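Side-chain contact in structure-specific endonuclease subunit slx4 (Schizosaccharomyces pombe, PDB 4ZDT), which is the regulatory subunit of the Slx1-Slx4 structure-specific endonuclease, which cuts branched DNA structures formed during repair and recombination: residues Q7-I12 and I55-D60. Numbering follows the deposited sequence.
Sequences QTHRAI and IKSWCD
Trp58 reaches from helix 52-62 across to helix 3-18 and presents a face to Ile12 and an edge to His9, meeting the two in different ways. Methyl CG2 of Ile12 lies squarely over the indole: it is 3.6 Å from the centroid of the six-membered ring of Trp58 and only 13° off the normal, a CH-pi contact. With chi1 at 179°, the Trp58 side chain extends away from its backbone N, which carries the indole out toward helix 3-18 and against that methyl. CD1 of Ile12 rests 3.9 Å from Trp58 CB, beside the root of the ring.

His9 meets the same indole at its rim, its CB lying in the indole plane 3.8 Å from Trp58 CD1. The two rings form an offset edge-to-face pair, planes at 63°, with the indole edge turned to the imidazole face. At the imidazole edge, near its plane, NE2 of His9 shares a bent hydrogen bond with Ser57 OG (2.9 Å), and that hydroxyl also bonds Asp53 O and Leu54 O within its own helix.

Trp58 NE1 is satisfied by Ser13 OG, while Val47 of the Slx1 subunit packs against Trp58. A leucine in place of Trp58 would probably deprive Ile12 CG2 of its aromatic face and Ser13 of its indole N-H partner. CH-pi and aromatic packing, with one side-chain hydrogen bond at its edge, thus joins the first and last helices of this C-terminal Slx4 domain, and the His9-Ser57 bond probably helps set the turn of the imidazole.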
ATOM      1  N   GLN B   7      -6.498  -4.618  17.202  1.00 34.87           N
ATOM      2  CA  GLN B   7      -6.291  -6.018  16.748  1.00 34.15           C
ATOM      3  C   GLN B   7      -7.162  -6.344  15.529  1.00 32.76           C
ATOM      4  O   GLN B   7      -6.734  -7.061  14.636  1.00 31.94           O
ATOM      5  CB  GLN B   7      -6.572  -7.037  17.863  1.00 34.96           C
ATOM      6  CG  GLN B   7      -5.766  -6.852  19.151  0.80 36.58           C
ATOM      7  CD  GLN B   7      -6.356  -7.635  20.340  0.50 38.53           C
ATOM      8  OE1 GLN B   7      -7.207  -8.523  20.172  1.00 40.55           O
ATOM      9  NE2 GLN B   7      -5.892  -7.311  21.543  0.30 38.57           N
ATOM     10  N   THR B   8      -8.404  -5.830  15.498  1.00 31.42           N
ATOM     11  CA  THR B   8      -9.237  -6.035  14.312  1.00 30.60           C
ATOM     12  C   THR B   8      -8.764  -5.165  13.133  1.00 28.86           C
ATOM     13  O   THR B   8      -8.766  -5.601  11.969  1.00 28.50           O
ATOM     14  CB  THR B   8     -10.739  -5.784  14.581  1.00 30.50           C
ATOM     15  OG1 THR B   8     -11.159  -6.581  15.694  1.00 34.02           O
ATOM     16  CG2 THR B   8     -11.518  -6.240  13.398  1.00 32.33           C
ATOM     17  N   HIS B   9      -8.309  -3.955  13.438  1.00 27.28           N
ATOM     18  CA  HIS B   9      -7.751  -3.075  12.416  1.00 26.59           C
ATOM     19  C   HIS B   9      -6.494  -3.687  11.780  1.00 26.31           C
ATOM     20  O   HIS B   9      -6.213  -3.468  10.602  1.00 25.94           O
ATOM     21  CB  HIS B   9      -7.428  -1.702  13.008  1.00 26.92           C
ATOM     22  CG  HIS B   9      -8.624  -0.816  13.167  1.00 27.10           C
ATOM     23  ND1 HIS B   9      -8.577   0.381  13.849  1.00 28.32           N
ATOM     24  CD2 HIS B   9      -9.899  -0.952  12.733  1.00 26.91           C
ATOM     25  CE1 HIS B   9      -9.773   0.944  13.828  1.00 26.03           C
ATOM     26  NE2 HIS B   9     -10.593   0.154  13.157  1.00 28.85           N
ATOM     27  N   ARG B  10      -5.747  -4.450  12.573  1.00 26.01           N
ATOM     28  CA  ARG B  10      -4.519  -5.093  12.118  1.00 27.03           C
ATOM     29  C   ARG B  10      -4.830  -6.224  11.132  1.00 26.22           C
ATOM     30  O   ARG B  10      -4.144  -6.379  10.122  1.00 26.18           O
ATOM     31  CB  ARG B  10      -3.718  -5.613  13.321  1.00 26.92           C
ATOM     32  CG  ARG B  10      -2.321  -6.162  12.972  1.00 31.35           C
ATOM     33  CD  ARG B  10      -1.607  -6.644  14.238  1.00 36.65           C
ATOM     34  NE  ARG B  10      -0.207  -7.012  14.016  1.00 41.71           N
ATOM     35  CZ  ARG B  10       0.203  -8.134  13.425  1.00 44.69           C
ATOM     36  NH1 ARG B  10      -0.669  -9.019  12.947  1.00 46.43           N
ATOM     37  NH2 ARG B  10       1.500  -8.369  13.299  1.00 46.51           N
ATOM     38  N   ALA B  11      -5.889  -6.988  11.429  1.00 25.66           N
ATOM     39  CA  ALA B  11      -6.379  -8.034  10.547  1.00 25.15           C
ATOM     40  C   ALA B  11      -6.783  -7.504   9.166  1.00 24.93           C
ATOM     41  O   ALA B  11      -6.510  -8.164   8.153  1.00 23.97           O
ATOM     42  CB  ALA B  11      -7.546  -8.791  11.196  1.00 25.78           C
ATOM     43  N   ILE B  12      -7.411  -6.321   9.107  1.00 23.55           N
ATOM     44  CA  ILE B  12      -7.760  -5.732   7.803  1.00 22.64           C
ATOM     45  C   ILE B  12      -6.460  -5.433   7.027  1.00 22.59           C
ATOM     46  O   ILE B  12      -6.337  -5.793   5.845  1.00 22.42           O
ATOM     47  CB  ILE B  12      -8.644  -4.453   7.918  1.00 23.30           C
ATOM     48  CG1 ILE B  12      -9.982  -4.749   8.642  1.00 21.66           C
ATOM     49  CG2 ILE B  12      -8.921  -3.839   6.529  1.00 21.17           C
ATOM     50  CD1 ILE B  12     -10.675  -3.478   9.199  1.00 25.95           C
ATOM     51  N   ILE B  55     -14.379  -0.565   8.991  1.00 25.50           N
ATOM     52  CA  ILE B  55     -13.679  -0.217   7.748  1.00 25.62           C
ATOM     53  C   ILE B  55     -13.441   1.282   7.673  1.00 25.98           C
ATOM     54  O   ILE B  55     -12.325   1.720   7.430  1.00 26.44           O
ATOM     55  CB  ILE B  55     -14.424  -0.737   6.493  1.00 25.56           C
ATOM     56  CG1 ILE B  55     -14.315  -2.258   6.437  1.00 24.47           C
ATOM     57  CG2 ILE B  55     -13.831  -0.112   5.205  1.00 24.68           C
ATOM     58  CD1 ILE B  55     -15.338  -2.921   5.511  1.00 26.22           C
ATOM     59  N   LYS B  56     -14.483   2.069   7.932  1.00 26.82           N
ATOM     60  CA  LYS B  56     -14.360   3.525   7.927  1.00 27.02           C
ATOM     61  C   LYS B  56     -13.305   4.009   8.917  1.00 26.88           C
ATOM     62  O   LYS B  56     -12.499   4.889   8.574  1.00 26.48           O
ATOM     63  CB  LYS B  56     -15.718   4.198   8.166  1.00 27.58           C
ATOM     64  CG  LYS B  56     -16.723   3.904   7.058  1.00 29.61           C
ATOM     65  CD  LYS B  56     -18.139   4.352   7.412  1.00 32.68           C
ATOM     66  CE  LYS B  56     -19.073   4.099   6.230  1.00 35.97           C
ATOM     67  NZ  LYS B  56     -20.496   4.445   6.551  1.00 39.19           N
ATOM     68  N   SER B  57     -13.294   3.441  10.127  1.00 26.39           N
ATOM     69  CA  SER B  57     -12.329   3.859  11.150  1.00 26.09           C
ATOM     70  C   SER B  57     -10.918   3.426  10.786  1.00 26.04           C
ATOM     71  O   SER B  57      -9.960   4.150  11.043  1.00 25.19           O
ATOM     72  CB  SER B  57     -12.703   3.376  12.569  1.00 27.33           C
ATOM     73  OG  SER B  57     -12.764   1.957  12.665  1.00 27.01           O
ATOM     74  N   TRP B  58     -10.802   2.243  10.182  1.00 25.47           N
ATOM     75  CA  TRP B  58      -9.527   1.746   9.683  1.00 25.43           C
ATOM     76  C   TRP B  58      -9.001   2.697   8.603  1.00 25.95           C
ATOM     77  O   TRP B  58      -7.867   3.157   8.694  1.00 26.03           O
ATOM     78  CB  TRP B  58      -9.686   0.308   9.151  1.00 24.87           C
ATOM     79  CG  TRP B  58      -8.432  -0.288   8.604  1.00 23.04           C
ATOM     80  CD1 TRP B  58      -7.414  -0.882   9.300  1.00 22.97           C
ATOM     81  CD2 TRP B  58      -8.069  -0.354   7.223  1.00 23.20           C
ATOM     82  NE1 TRP B  58      -6.428  -1.301   8.427  1.00 23.00           N
ATOM     83  CE2 TRP B  58      -6.815  -0.991   7.148  1.00 22.87           C
ATOM     84  CE3 TRP B  58      -8.695   0.056   6.037  1.00 23.58           C
ATOM     85  CZ2 TRP B  58      -6.157  -1.224   5.924  1.00 24.04           C
ATOM     86  CZ3 TRP B  58      -8.052  -0.186   4.825  1.00 25.01           C
ATOM     87  CH2 TRP B  58      -6.795  -0.824   4.785  1.00 24.54           C
ATOM     88  N   CYS B  59      -9.836   3.013   7.614  1.00 26.75           N
ATOM     89  CA  CYS B  59      -9.439   3.920   6.534  1.00 28.79           C
ATOM     90  C   CYS B  59      -8.987   5.269   7.087  1.00 30.04           C
ATOM     91  O   CYS B  59      -7.941   5.802   6.677  1.00 29.91           O
ATOM     92  CB  CYS B  59     -10.561   4.140   5.503  1.00 27.87           C
ATOM     93  SG  CYS B  59     -11.045   2.742   4.459  1.00 29.97           S
ATOM     94  N   ASP B  60      -9.764   5.821   8.026  1.00 31.18           N
ATOM     95  CA  ASP B  60      -9.451   7.137   8.588  1.00 32.15           C
ATOM     96  C   ASP B  60      -8.127   7.095   9.314  1.00 32.23           C
ATOM     97  O   ASP B  60      -7.337   8.021   9.199  1.00 32.95           O
ATOM     98  CB  ASP B  60     -10.553   7.630   9.540  1.00 33.34           C
ATOM     99  CG  ASP B  60     -10.437   9.120   9.856  0.60 34.50           C
ATOM    100  OD1 ASP B  60     -10.165   9.923   8.928  0.60 36.31           O
ATOM    101  OD2 ASP B  60     -10.623   9.487  11.034  0.60 35.15           O
TER